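Local atomic coordinates of eukaryotic translation initiation factor 5A-2 (Arabidopsis thaliana, PDB entry 3HKS), a protein that binds the ribosome between its exit and peptidyl sites and promotes the rescue of ribosomes stalled on polyproline and other difficult sequences during translation elongation and termination. Residues A[29-34]-A[86-91]; A[50-55]-A[65-70]; A[71-76]-A[147-152]. One frame throughout, in Å; residues are numbered along the deposited sequence.

Interaction 1. Residues A[29-34]-A[86-91]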
loop_
_atom_site.group_PDB
_atom_site.type_symbol
_atom_site.label_atom_id
_atom_site.label_comp_id
_atom_site.label_asym_id
_atom_site.label_seq_id
_atom_site.Cartn_x
_atom_site.Cartn_y
_atom_site.Cartn_z
ATOM N N GLN A 29 10.718 11.916 -9.050
ATOM C CA GLN A 29 9.830 12.968 -9.533
ATOM C C GLN A 29 10.085 14.241 -8.720
ATOM O O GLN A 29 10.256 14.172 -7.501
ATOM C CB GLN A 29 8.373 12.521 -9.397
ATOM C CG GLN A 29 7.330 13.519 -9.896
ATOM C CD GLN A 29 5.933 12.946 -9.801
ATOM O OE1 GLN A 29 5.626 12.206 -8.870
ATOM N NE2 GLN A 29 5.085 13.265 -10.777
ATOM N N SER A 30 10.128 15.387 -9.399
ATOM C CA SER A 30 10.469 16.644 -8.751
ATOM C C SER A 30 9.450 16.935 -7.673
ATOM O O SER A 30 8.255 16.704 -7.878
ATOM C CB SER A 30 10.565 17.796 -9.751
ATOM O OG SER A 30 9.299 18.085 -10.318
ATOM N N ALA A 31 9.926 17.420 -6.523
ATOM C CA ALA A 31 9.056 17.719 -5.387
ATOM C C ALA A 31 7.909 18.650 -5.759
ATOM O O ALA A 31 6.802 18.507 -5.238
ATOM C CB ALA A 31 9.865 18.281 -4.224
ATOM N N GLY A 32 8.158 19.582 -6.684
ATOM C CA GLY A 32 7.128 20.527 -7.150
ATOM C C GLY A 32 5.966 19.883 -7.897
ATOM O O GLY A 32 4.911 20.498 -8.080
ATOM N N ASN A 33 6.153 18.641 -8.328
ATOM C CA ASN A 33 5.089 17.891 -9.024
ATOM C C ASN A 33 4.259 16.999 -8.094
ATOM O O ASN A 33 3.228 16.493 -8.497
ATOM C CB ASN A 33 5.671 17.055 -10.171
ATOM C CG ASN A 33 5.786 17.836 -11.469
ATOM O OD1 ASN A 33 4.812 18.407 -11.948
ATOM N ND2 ASN A 33 6.978 17.848 -12.050
ATOM N N ILE A 34 4.714 16.817 -6.859
ATOM C CA ILE A 34 3.994 16.011 -5.874
ATOM C C ILE A 34 2.717 16.713 -5.403
ATOM O O ILE A 34 2.720 17.918 -5.106
ATOM C CB ILE A 34 4.871 15.643 -4.647
ATOM C CG1 ILE A 34 6.249 15.099 -5.067
ATOM C CG2 ILE A 34 4.126 14.677 -3.693
ATOM C CD1 ILE A 34 6.265 13.719 -5.606
ATOM N N HIS A 86 14.342 19.562 -6.654
ATOM C CA HIS A 86 14.974 18.272 -6.379
ATOM C C HIS A 86 13.938 17.153 -6.557
ATOM O O HIS A 86 12.738 17.381 -6.395
ATOM C CB HIS A 86 15.539 18.196 -4.945
ATOM C CG HIS A 86 16.840 18.915 -4.735
ATOM N ND1 HIS A 86 17.239 20.004 -5.487
ATOM C CD2 HIS A 86 17.817 18.719 -3.816
ATOM C CE1 HIS A 86 18.410 20.436 -5.054
ATOM N NE2 HIS A 86 18.779 19.677 -4.037
ATOM N N ASN A 87 14.404 15.949 -6.885
ATOM C CA ASN A 87 13.520 14.785 -6.977
ATOM C C ASN A 87 13.188 14.228 -5.620
ATOM O O ASN A 87 14.037 14.151 -4.742
ATOM C CB ASN A 87 14.135 13.642 -7.793
ATOM C CG ASN A 87 14.312 13.984 -9.221
ATOM O OD1 ASN A 87 13.517 14.711 -9.792
ATOM N ND2 ASN A 87 15.367 13.462 -9.821
ATOM N N CYS A 88 11.936 13.827 -5.471
ATOM C CA CYS A 88 11.557 12.897 -4.421
ATOM C C CYS A 88 11.650 11.505 -5.021
ATOM O O CYS A 88 11.618 11.346 -6.238
ATOM C CB CYS A 88 10.124 13.178 -3.974
ATOM S SG CYS A 88 9.978 14.724 -3.104
ATOM N N ASP A 89 11.805 10.507 -4.171
ATOM C CA ASP A 89 11.507 9.129 -4.561
ATOM C C ASP A 89 10.025 8.874 -4.336
ATOM O O ASP A 89 9.511 9.118 -3.260
ATOM C CB ASP A 89 12.346 8.151 -3.755
ATOM C CG ASP A 89 13.788 8.177 -4.158
ATOM O OD1 ASP A 89 14.073 8.228 -5.380
ATOM O OD2 ASP A 89 14.637 8.130 -3.255
ATOM N N VAL A 90 9.341 8.426 -5.375
ATOM C CA VAL A 90 7.929 8.102 -5.278
ATOM C C VAL A 90 7.764 6.581 -5.335
ATOM O O VAL A 90 8.206 5.961 -6.290
ATOM C CB VAL A 90 7.097 8.781 -6.396
ATOM C CG1 VAL A 90 5.619 8.361 -6.309
ATOM C CG2 VAL A 90 7.232 10.307 -6.316
ATOM N N PRO A 91 7.121 5.977 -4.314
ATOM C CA PRO A 91 6.978 4.514 -4.342
ATOM C C PRO A 91 5.845 4.089 -5.275
ATOM O O PRO A 91 4.828 4.774 -5.364
ATOM C CB PRO A 91 6.627 4.176 -2.890
ATOM C CG PRO A 91 5.829 5.376 -2.420
ATOM C CD PRO A 91 6.480 6.571 -3.123
#

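Interaction 2. Residues A[50-55]-A[65-70]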
loop_
_atom_site.group_PDB
_atom_site.type_symbol
_atom_site.label_atom_id
_atom_site.label_comp_id
_atom_site.label_asym_id
_atom_site.label_seq_id
_atom_site.Cartn_x
_atom_site.Cartn_y
_atom_site.Cartn_z
ATOM N N VAL A 50 -0.697 13.933 2.554
ATOM C CA VAL A 50 -1.927 14.543 3.084
ATOM C C VAL A 50 -1.894 16.089 3.132
ATOM O O VAL A 50 -2.943 16.741 3.094
ATOM C CB VAL A 50 -2.355 13.932 4.480
ATOM C CG1 VAL A 50 -2.738 12.445 4.336
ATOM C CG2 VAL A 50 -1.270 14.114 5.542
ATOM N N GLU A 51 -0.697 16.672 3.182
ATOM C CA GLU A 51 -0.544 18.132 3.150
ATOM C C GLU A 51 0.691 18.540 2.341
ATOM O O GLU A 51 1.771 17.978 2.521
ATOM C CB GLU A 51 -0.452 18.705 4.581
ATOM C CG GLU A 51 -1.655 18.358 5.499
ATOM C CD GLU A 51 -1.434 18.695 6.983
ATOM O OE1 GLU A 51 -1.867 17.893 7.854
ATOM O OE2 GLU A 51 -0.840 19.764 7.278
ATOM N N VAL A 52 0.524 19.515 1.449
ATOM C CA VAL A 52 1.651 20.141 0.754
ATOM C C VAL A 52 1.580 21.645 0.953
ATOM O O VAL A 52 0.544 22.261 0.681
ATOM C CB VAL A 52 1.620 19.899 -0.786
ATOM C CG1 VAL A 52 2.885 20.476 -1.444
ATOM C CG2 VAL A 52 1.457 18.416 -1.121
ATOM N N SER A 53 2.684 22.234 1.418
ATOM C CA SER A 53 2.833 23.693 1.385
ATOM C C SER A 53 4.208 24.129 0.852
ATOM O O SER A 53 5.165 23.346 0.834
ATOM C CB SER A 53 2.532 24.322 2.753
ATOM O OG SER A 53 3.437 23.891 3.745
ATOM N N THR A 54 4.299 25.372 0.401
ATOM C CA THR A 54 5.554 25.883 -0.150
ATOM C C THR A 54 6.018 27.102 0.626
ATOM O O THR A 54 5.203 27.793 1.246
ATOM C CB THR A 54 5.429 26.239 -1.652
ATOM O OG1 THR A 54 4.360 27.163 -1.831
ATOM C CG2 THR A 54 5.162 24.987 -2.503
ATOM N N SER A 55 7.330 27.339 0.604
ATOM C CA SER A 55 7.920 28.567 1.144
ATOM C C SER A 55 9.079 29.012 0.259
ATOM O O SER A 55 9.694 28.202 -0.443
ATOM C CB SER A 55 8.379 28.396 2.609
ATOM O OG SER A 55 9.429 27.455 2.734
ATOM N N CYS A 65 9.204 22.690 -0.962
ATOM C CA CYS A 65 7.955 21.970 -0.696
ATOM C C CYS A 65 8.030 21.318 0.669
ATOM O O CYS A 65 8.988 20.612 0.973
ATOM C CB CYS A 65 7.701 20.916 -1.766
ATOM S SG CYS A 65 7.498 21.597 -3.402
ATOM N N HIS A 66 7.011 21.578 1.486
ATOM C CA HIS A 66 6.922 21.037 2.833
ATOM C C HIS A 66 5.856 19.944 2.815
ATOM O O HIS A 66 4.681 20.222 2.587
ATOM C CB HIS A 66 6.536 22.151 3.834
ATOM C CG HIS A 66 7.460 23.334 3.824
ATOM N ND1 HIS A 66 8.061 23.820 4.965
ATOM C CD2 HIS A 66 7.899 24.118 2.808
ATOM C CE1 HIS A 66 8.828 24.850 4.653
ATOM N NE2 HIS A 66 8.749 25.050 3.351
ATOM N N PHE A 67 6.266 18.705 3.058
ATOM C CA PHE A 67 5.340 17.562 2.994
ATOM C C PHE A 67 4.928 17.049 4.361
ATOM O O PHE A 67 5.768 16.876 5.250
ATOM C CB PHE A 67 5.957 16.402 2.199
ATOM C CG PHE A 67 6.240 16.744 0.770
ATOM C CD1 PHE A 67 5.206 16.986 -0.116
ATOM C CD2 PHE A 67 7.546 16.846 0.314
ATOM C CE1 PHE A 67 5.465 17.321 -1.439
ATOM C CE2 PHE A 67 7.814 17.172 -1.018
ATOM C CZ PHE A 67 6.775 17.409 -1.889
ATOM N N VAL A 68 3.633 16.790 4.515
ATOM C CA VAL A 68 3.147 15.929 5.604
ATOM C C VAL A 68 2.547 14.684 4.941
ATOM O O VAL A 68 1.717 14.795 4.045
ATOM C CB VAL A 68 2.101 16.642 6.526
ATOM C CG1 VAL A 68 1.709 15.745 7.698
ATOM C CG2 VAL A 68 2.651 17.974 7.050
ATOM N N ALA A 69 2.977 13.506 5.379
ATOM C CA ALA A 69 2.556 12.266 4.733
ATOM C C ALA A 69 2.315 11.146 5.742
ATOM O O ALA A 69 2.878 11.163 6.834
ATOM C CB ALA A 69 3.590 11.841 3.659
ATOM N N ILE A 70 1.483 10.170 5.381
ATOM C CA ILE A 70 1.124 9.084 6.314
ATOM C C ILE A 70 1.620 7.725 5.811
ATOM O O ILE A 70 1.258 7.294 4.710
ATOM C CB ILE A 70 -0.420 9.039 6.580
ATOM C CG1 ILE A 70 -0.953 10.407 7.053
ATOM C CG2 ILE A 70 -0.795 7.896 7.559
ATOM C CD1 ILE A 70 -0.456 10.875 8.401
HETATM O O HOH W 1 2.983 21.017 4.883
#

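Interaction 3. Residues A[71-76]-A[147-152]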
loop_
_atom_site.group_PDB
_atom_site.type_symbol
_atom_site.label_atom_id
_atom_site.label_comp_id
_atom_site.label_asym_id
_atom_site.label_seq_id
_atom_site.Cartn_x
_atom_site.Cartn_y
_atom_site.Cartn_z
ATOM N N ASP A 71 2.456 7.064 6.609
ATOM C CA ASP A 71 2.959 5.726 6.278
ATOM C C ASP A 71 1.774 4.811 5.938
ATOM O O ASP A 71 0.861 4.657 6.760
ATOM C CB ASP A 71 3.752 5.171 7.455
ATOM C CG ASP A 71 4.444 3.868 7.138
ATOM O OD1 ASP A 71 3.810 2.950 6.565
ATOM O OD2 ASP A 71 5.636 3.749 7.487
ATOM N N ILE A 72 1.775 4.229 4.733
ATOM C CA ILE A 72 0.598 3.481 4.239
ATOM C C ILE A 72 0.342 2.128 4.928
ATOM O O ILE A 72 -0.743 1.565 4.802
ATOM C CB ILE A 72 0.566 3.334 2.680
ATOM C CG1 ILE A 72 1.580 2.299 2.184
ATOM C CG2 ILE A 72 0.726 4.713 1.991
ATOM C CD1 ILE A 72 1.459 1.975 0.675
ATOM N N PHE A 73 1.338 1.628 5.658
ATOM C CA PHE A 73 1.207 0.380 6.408
ATOM C C PHE A 73 1.087 0.608 7.919
ATOM O O PHE A 73 0.337 -0.101 8.586
ATOM C CB PHE A 73 2.379 -0.565 6.117
ATOM C CG PHE A 73 2.465 -1.003 4.681
ATOM C CD1 PHE A 73 1.499 -1.847 4.139
ATOM C CD2 PHE A 73 3.505 -0.566 3.869
ATOM C CE1 PHE A 73 1.569 -2.247 2.817
ATOM C CE2 PHE A 73 3.587 -0.968 2.543
ATOM C CZ PHE A 73 2.620 -1.807 2.016
ATOM N N THR A 74 1.816 1.590 8.453
ATOM C CA THR A 74 1.876 1.805 9.903
ATOM C C THR A 74 1.004 2.968 10.371
ATOM O O THR A 74 0.741 3.111 11.574
ATOM C CB THR A 74 3.319 1.999 10.421
ATOM O OG1 THR A 74 3.790 3.305 10.072
ATOM C CG2 THR A 74 4.267 0.937 9.857
ATOM N N ALA A 75 0.554 3.790 9.418
ATOM C CA ALA A 75 -0.270 4.969 9.713
ATOM C C ALA A 75 0.463 6.070 10.500
ATOM O O ALA A 75 -0.153 7.045 10.942
ATOM C CB ALA A 75 -1.581 4.565 10.424
ATOM N N LYS A 76 1.774 5.916 10.671
ATOM C CA LYS A 76 2.576 6.963 11.300
ATOM C C LYS A 76 2.753 8.173 10.371
ATOM O O LYS A 76 2.925 8.021 9.156
ATOM C CB LYS A 76 3.930 6.414 11.753
ATOM C CG LYS A 76 3.815 5.490 12.970
ATOM C CD LYS A 76 5.145 4.767 13.251
ATOM C CE LYS A 76 5.048 3.862 14.483
ATOM N NZ LYS A 76 6.381 3.255 14.797
ATOM N N SER A 147 -7.996 -8.498 -1.349
ATOM C CA SER A 147 -7.245 -7.350 -1.876
ATOM C C SER A 147 -5.922 -7.186 -1.137
ATOM O O SER A 147 -5.888 -7.193 0.085
ATOM C CB SER A 147 -8.057 -6.056 -1.758
ATOM O OG SER A 147 -9.339 -6.195 -2.349
ATOM N N VAL A 148 -4.839 -7.053 -1.894
ATOM C CA VAL A 148 -3.506 -6.889 -1.333
ATOM C C VAL A 148 -2.943 -5.523 -1.743
ATOM O O VAL A 148 -2.920 -5.174 -2.933
ATOM C CB VAL A 148 -2.546 -8.030 -1.789
ATOM C CG1 VAL A 148 -1.120 -7.792 -1.280
ATOM C CG2 VAL A 148 -3.076 -9.421 -1.328
ATOM N N MET A 149 -2.501 -4.751 -0.752
ATOM C CA MET A 149 -1.783 -3.502 -1.016
ATOM C C MET A 149 -0.283 -3.745 -0.915
ATOM O O MET A 149 0.194 -4.291 0.069
ATOM C CB MET A 149 -2.224 -2.391 -0.063
ATOM C CG MET A 149 -1.778 -0.973 -0.525
ATOM S SD MET A 149 -2.360 0.322 0.587
ATOM C CE MET A 149 -1.485 -0.062 2.087
ATOM N N SER A 150 0.453 -3.370 -1.953
ATOM C CA SER A 150 1.896 -3.607 -1.975
ATOM C C SER A 150 2.700 -2.360 -2.345
ATOM O O SER A 150 2.326 -1.596 -3.234
ATOM C CB SER A 150 2.241 -4.761 -2.917
ATOM O OG SER A 150 1.935 -4.414 -4.248
ATOM N N SER A 151 3.810 -2.169 -1.642
ATOM C CA SER A 151 4.727 -1.067 -1.912
ATOM C C SER A 151 6.061 -1.384 -1.269
ATOM O O SER A 151 6.109 -1.786 -0.108
ATOM C CB SER A 151 4.177 0.253 -1.354
ATOM O OG SER A 151 4.858 1.371 -1.882
ATOM N N MET A 152 7.131 -1.224 -2.050
ATOM C CA MET A 152 8.507 -1.309 -1.560
ATOM C C MET A 152 8.847 -2.656 -0.905
ATOM O O MET A 152 9.524 -2.711 0.127
ATOM C CB MET A 152 8.810 -0.115 -0.642
ATOM C CG MET A 152 8.747 1.230 -1.393
ATOM S SD MET A 152 9.254 2.640 -0.409
ATOM C CE MET A 152 11.040 2.509 -0.431
#

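Interaction 1. Residues A[29-34]-A[86-91]
Gln29 and Cys88 form a hydrogen-bonded pair of an antiparallel bridge in the SH3-like N-terminal domain, where strand 26-30 runs beside the start of strand 87-103. Both backbone bonds of the pair are made: Gln29 N gives to Cys88 O at 3.0 Å, and Cys88 N to Gln29 O at 2.7 Å. Two residues on, the chain turns into the short 3-10 segment 31-33, yet Ala31 N still reaches His86 O at 2.8 Å, with the N-H...O angle at 164°.

The close packing is on the face that carries Cys88. SG of Cys88 lies against CB of Ala31 at 3.7 Å, and Phe67 and Val82 of the other sheet close over these two side chains. The solvent side, round Asn87 and His86, is looser: Asn87 is exposed, its OD1 near Ser30 N but at too poor an angle to bond, and the His86 side chain sets off away from strand 26-30. At the far end Gln29 stretches out, CG anti to the backbone N (chi1 -179°), to cross Val90 at a slant. CG2 of Val90 meets two different partners, Gln29 OE1 at 3.6 Å and the CD1 methyl of Ile34, also at 3.6 Å.

Interaction 2. Residues A[50-55]-A[65-70]
Glu51 and Val68 stand side by side on one face of the strand pair, both pointing the same way, with CB to CB at 3.8 Å. The glutamate chain is extended beyond CG and runs alongside the valine, and its carboxylate ends close to the two methyls, OE2 lying 3.9 Å from Val68 CG2. Farther along this face His66 presents the edge of its ring to Ser53 O and to Ser55. Its NE2 and Ser55 OG share a short hydrogen bond of 2.6 Å. Because CG of His66 sits anti to its carbonyl carbon (chi1 -56°), the ring lies along the neighbouring strand and NE2 is carried two residues past Ser53, the residue paired with His66. Ser53 OG is linked through a water to His66 O, which also accepts from Ser53 N.

These strands, 45-55 and 64-71, make a beta hairpin of the SH3-like domain, and the loop between them holds Lys59, the residue that by similarity becomes hypusine. The hairpin contains a classic beta bulge: Val50 and Glu51 both face Val68, whose O accepts from Val50 N at 3.0 Å and from Glu51 N at 3.2 Å. Beside the bulge, Val50 CG1 crosses to CG1 of Ile70 at 3.8 Å.

On the other face Val52 lies beside Phe67. Its CG1 meets the Phe67 ring obliquely at CE1, 4.1 Å away, and its CG2 lies near CD1, while Ile34, Ile40 and Val82 also pack on this aromatic. Next to them CG2 of Thr54 approaches SG of Cys65 at 4.2 Å.

Interaction 3. Residues A[71-76]-A[147-152]
The turn between strands 64-71 and 77-83 of the SH3-like domain meets strand 142-151 of the C-terminal OB fold here, through Ile72 and Phe73 on one side and Met149 and Ser151 on the other. Across the contact no hydrogen bond forms; it is held by van der Waals packing. The methyl CE of Met149 rests against both turn residues, 3.8 Å from Ile72 CD1 and 3.8 Å from Phe73 CE1, and it also lies close to Ile72 O. Met149 runs out with CG opposite its N (chi1 -165°) and then bends at chi3 (65°), which swings CE back to the turn.

Phe73 brings the rim of its ring to the strand: CE1 is 3.7 Å from Met149 O, and on the other side of CZ, CE2 is 3.7 Å from Ser151 O. Ile72 CG1 lies over one face of this ring, offset toward its rim, and CD1 carries on to CB of Ser151 at 3.8 Å. The hydroxyl of Ser151 is engaged elsewhere, with His92 O.

Within the link between the two strands, Asp71 forms an Asx turn. Its OD1 accepts from Phe73 N at 2.9 Å, nearly along the C-O axis, and from Thr74 N at 3.1 Å, from above the carboxylate plane. Its other oxygen, OD2, makes a salt bridge with Arg45. The backbone closes the same turn, since Asp71 N gives to Lys76 O and Ala75 N to Asp71 O. Outside the two segments, Phe73 also touches Arg45 and Pro46 of strand 45-55 and Glu154 and Gln156 of strand 154-163, the neighbour of 142-151 in the OB-fold sheet.

Interactions 1 and 2 lie in the N-terminal domain with centres about 12 Å apart, and they meet at Phe67: its CZ is 3.5 Å from Ala31 O and its CE2 is 3.9 Å from Cys88 SG. In sequence, interaction 2 is nested inside the loop closed by interaction 1. Interaction 3, about 19 Å from the centre of either, joins this domain to the OB fold. It touches interaction 1 where Pro91 CB comes within 3.5 Å of Ser151 OG, and interaction 2 where Ile70 CG2 lies 3.5 Å from Ala75 O. The loop bearing Lys59, unmodified here, extends from the end of the hairpin of interaction 2 that lies away from Ile70.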